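Local atomic coordinates of galectin (PDB entry 6N44), a protein that probably binds carbohydrates, as galectins do, through a beta-galactoside-binding lectin domain. Residues Arg116-Leu119 with Gln120-Lys123. Residues are numbered along the deposited sequence; the frame is centred on the assembly and turned at random.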
ATOM      1  N   ARG A 116     -11.520  -2.276  14.859  1.00 14.45           N
ATOM      2  CA  ARG A 116     -12.239  -2.604  16.080  1.00 18.62           C
ATOM      3  C   ARG A 116     -11.339  -3.225  17.127  1.00 16.91           C
ATOM      4  O   ARG A 116     -11.501  -2.957  18.316  1.00 20.71           O
ATOM      5  CB  ARG A 116     -13.402  -3.548  15.772  1.00 16.61           C
ATOM      6  CG  ARG A 116     -14.490  -2.933  14.920  1.00 14.25           C
ATOM      7  CD  ARG A 116     -15.637  -3.911  14.789  1.00 15.54           C
ATOM      8  NE  ARG A 116     -16.524  -3.612  13.674  1.00 19.66           N
ATOM      9  CZ  ARG A 116     -17.593  -4.341  13.375  1.00 20.21           C
ATOM     10  NH1 ARG A 116     -17.900  -5.392  14.126  1.00 16.85           N
ATOM     11  NH2 ARG A 116     -18.351  -4.027  12.334  1.00 18.71           N
ATOM     12  N   LEU A 117     -10.397  -4.037  16.698  1.00 13.62           N
ATOM     13  CA  LEU A 117      -9.274  -4.539  17.453  1.00 17.51           C
ATOM     14  C   LEU A 117      -7.994  -3.941  16.886  1.00 14.41           C
ATOM     15  O   LEU A 117      -7.947  -3.605  15.699  1.00 15.45           O
ATOM     16  CB  LEU A 117      -9.209  -6.072  17.389  1.00 15.73           C
ATOM     17  CG  LEU A 117     -10.326  -6.766  18.164  1.00 16.06           C
ATOM     18  CD1 LEU A 117     -10.340  -8.265  17.912  1.00 15.76           C
ATOM     19  CD2 LEU A 117     -10.131  -6.460  19.650  1.00 18.67           C
ATOM     20  N   PRO A 118      -6.945  -3.791  17.697  1.00 18.88           N
ATOM     21  CA  PRO A 118      -5.716  -3.149  17.202  1.00 14.46           C
ATOM     22  C   PRO A 118      -5.125  -3.877  15.999  1.00 16.67           C
ATOM     23  O   PRO A 118      -5.028  -5.110  15.974  1.00 14.74           O
ATOM     24  CB  PRO A 118      -4.772  -3.216  18.411  1.00 16.15           C
ATOM     25  CG  PRO A 118      -5.699  -3.379  19.616  1.00 16.91           C
ATOM     26  CD  PRO A 118      -6.819  -4.226  19.103  1.00 12.33           C
ATOM     27  N   LEU A 119      -4.699  -3.098  15.000  1.00 12.24           N
ATOM     28  CA  LEU A 119      -4.104  -3.718  13.824  1.00 13.95           C
ATOM     29  C   LEU A 119      -2.826  -4.447  14.200  1.00 13.94           C
ATOM     30  O   LEU A 119      -2.445  -5.419  13.536  1.00 15.54           O
ATOM     31  CB  LEU A 119      -3.857  -2.668  12.728  1.00 14.21           C
ATOM     32  CG  LEU A 119      -2.876  -1.523  13.016  1.00 11.20           C
ATOM     33  CD1 LEU A 119      -1.460  -1.946  12.639  1.00 13.71           C
ATOM     34  CD2 LEU A 119      -3.283  -0.262  12.265  1.00 13.90           C
ATOM     35  N   GLN A 120      -2.169  -4.015  15.287  1.00 13.29           N
ATOM     36  CA  GLN A 120      -0.976  -4.683  15.792  1.00 14.18           C
ATOM     37  C   GLN A 120      -1.248  -6.087  16.308  1.00 12.00           C
ATOM     38  O   GLN A 120      -0.295  -6.840  16.511  1.00 16.70           O
ATOM     39  CB  GLN A 120      -0.321  -3.862  16.914  1.00 13.31           C
ATOM     40  CG  GLN A 120       0.159  -2.473  16.501  1.00 20.39           C
ATOM     41  CD  GLN A 120      -0.971  -1.448  16.485  1.00 25.39           C
ATOM     42  OE1 GLN A 120      -2.094  -1.736  16.904  1.00 23.84           O
ATOM     43  NE2 GLN A 120      -0.676  -0.245  15.995  1.00 32.27           N
ATOM     44  N   SER A 121      -2.503  -6.460  16.528  1.00 13.32           N
ATOM     45  CA  SER A 121      -2.802  -7.797  17.027  1.00 15.17           C
ATOM     46  C   SER A 121      -3.028  -8.811  15.907  1.00 19.25           C
ATOM     47  O   SER A 121      -3.101 -10.013  16.190  1.00 16.27           O
ATOM     48  CB  SER A 121      -4.022  -7.755  17.966  1.00 13.58           C
ATOM     49  OG  SER A 121      -5.229  -7.541  17.253  1.00 13.88           O
ATOM     50  N   VAL A 122      -3.135  -8.358  14.654  1.00 13.63           N
ATOM     51  CA  VAL A 122      -3.203  -9.274  13.519  1.00 15.83           C
ATOM     52  C   VAL A 122      -1.855  -9.962  13.348  1.00 14.91           C
ATOM     53  O   VAL A 122      -0.808  -9.304  13.283  1.00 14.66           O
ATOM     54  CB  VAL A 122      -3.600  -8.520  12.239  1.00 13.16           C
ATOM     55  CG1 VAL A 122      -3.557  -9.461  11.019  1.00 12.71           C
ATOM     56  CG2 VAL A 122      -4.969  -7.869  12.389  1.00  9.41           C
ATOM     57  N   LYS A 123      -1.871 -11.291  13.279  1.00 14.30           N
ATOM     58  CA  LYS A 123      -0.654 -12.062  13.074  1.00 12.77           C
ATOM     59  C   LYS A 123      -0.737 -13.039  11.920  1.00  9.99           C
ATOM     60  O   LYS A 123       0.283 -13.647  11.587  1.00 12.40           O
ATOM     61  CB  LYS A 123      -0.293 -12.866  14.335  1.00 16.92           C
ATOM     62  CG  LYS A 123      -0.185 -12.055  15.612  1.00 21.61           C
ATOM     63  CD  LYS A 123       0.980 -11.118  15.564  1.00 21.39           C
ATOM     64  CE  LYS A 123       0.898 -10.096  16.699  1.00 28.34           C
ATOM     65  NZ  LYS A 123       1.957  -9.051  16.568  1.00 28.32           N
TER
HETATM   66  O   HOH W   1      -0.194  -6.854  13.045  1.00 13.64           O
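The carboxamide of Gln-120 has the branched end of Leu-119 against one face: Leu-119 CD1 lies 3.9 Å from Gln-120 CD, almost directly above it along the amide normal. Near the amide plane, at its oxygen end, Pro-118 CB comes to 3.4 Å from Gln-120 OE1. The bend at chi2 (81°) folds the glutamine chain back, so that the amide lies across Leu-119 with its oxygen edge toward Pro-118.

The backbone beneath is a short 3-10 turn, in the loop that carries the galectin beta-sandwich from strand 108-114 of one sheet to strand 124-129 of the other. Two successive i-to-i+3 bonds define it: Ser-121 N to Pro-118 O at 2.9 Å and Val-122 N to Leu-119 O at 3.2 Å. Pro-118 O is gripped twice, since Ser-121 OG also donates to it at 2.8 Å. This hydroxyl approaches in the carbonyl plane, whereas Ser-121 N sits above it, so the two donors reach the oxygen from different directions. With OG placed between backbone N and carbonyl carbon (chi1 72°), the serine hydroxyl faces back along the turn.

A water donates to both Leu-119 O, at 2.7 Å, and Val-122 O, giving Leu-119 O a second donor. Leu-117 and Val-122 pack on Pro-53, while Leu-119 and Val-122 touch Leu-16. Arg-116 hydrogen-bonds Lys-75 O and, weakly, the galactose-binding Asn-66; the side chain of Leu-117 stands about 10 Å from that of Asn-66. At the exit of the turn, Lys-123 NZ donates to Gln-120 O at 3.2 Å, with a C=O...N angle of 170°.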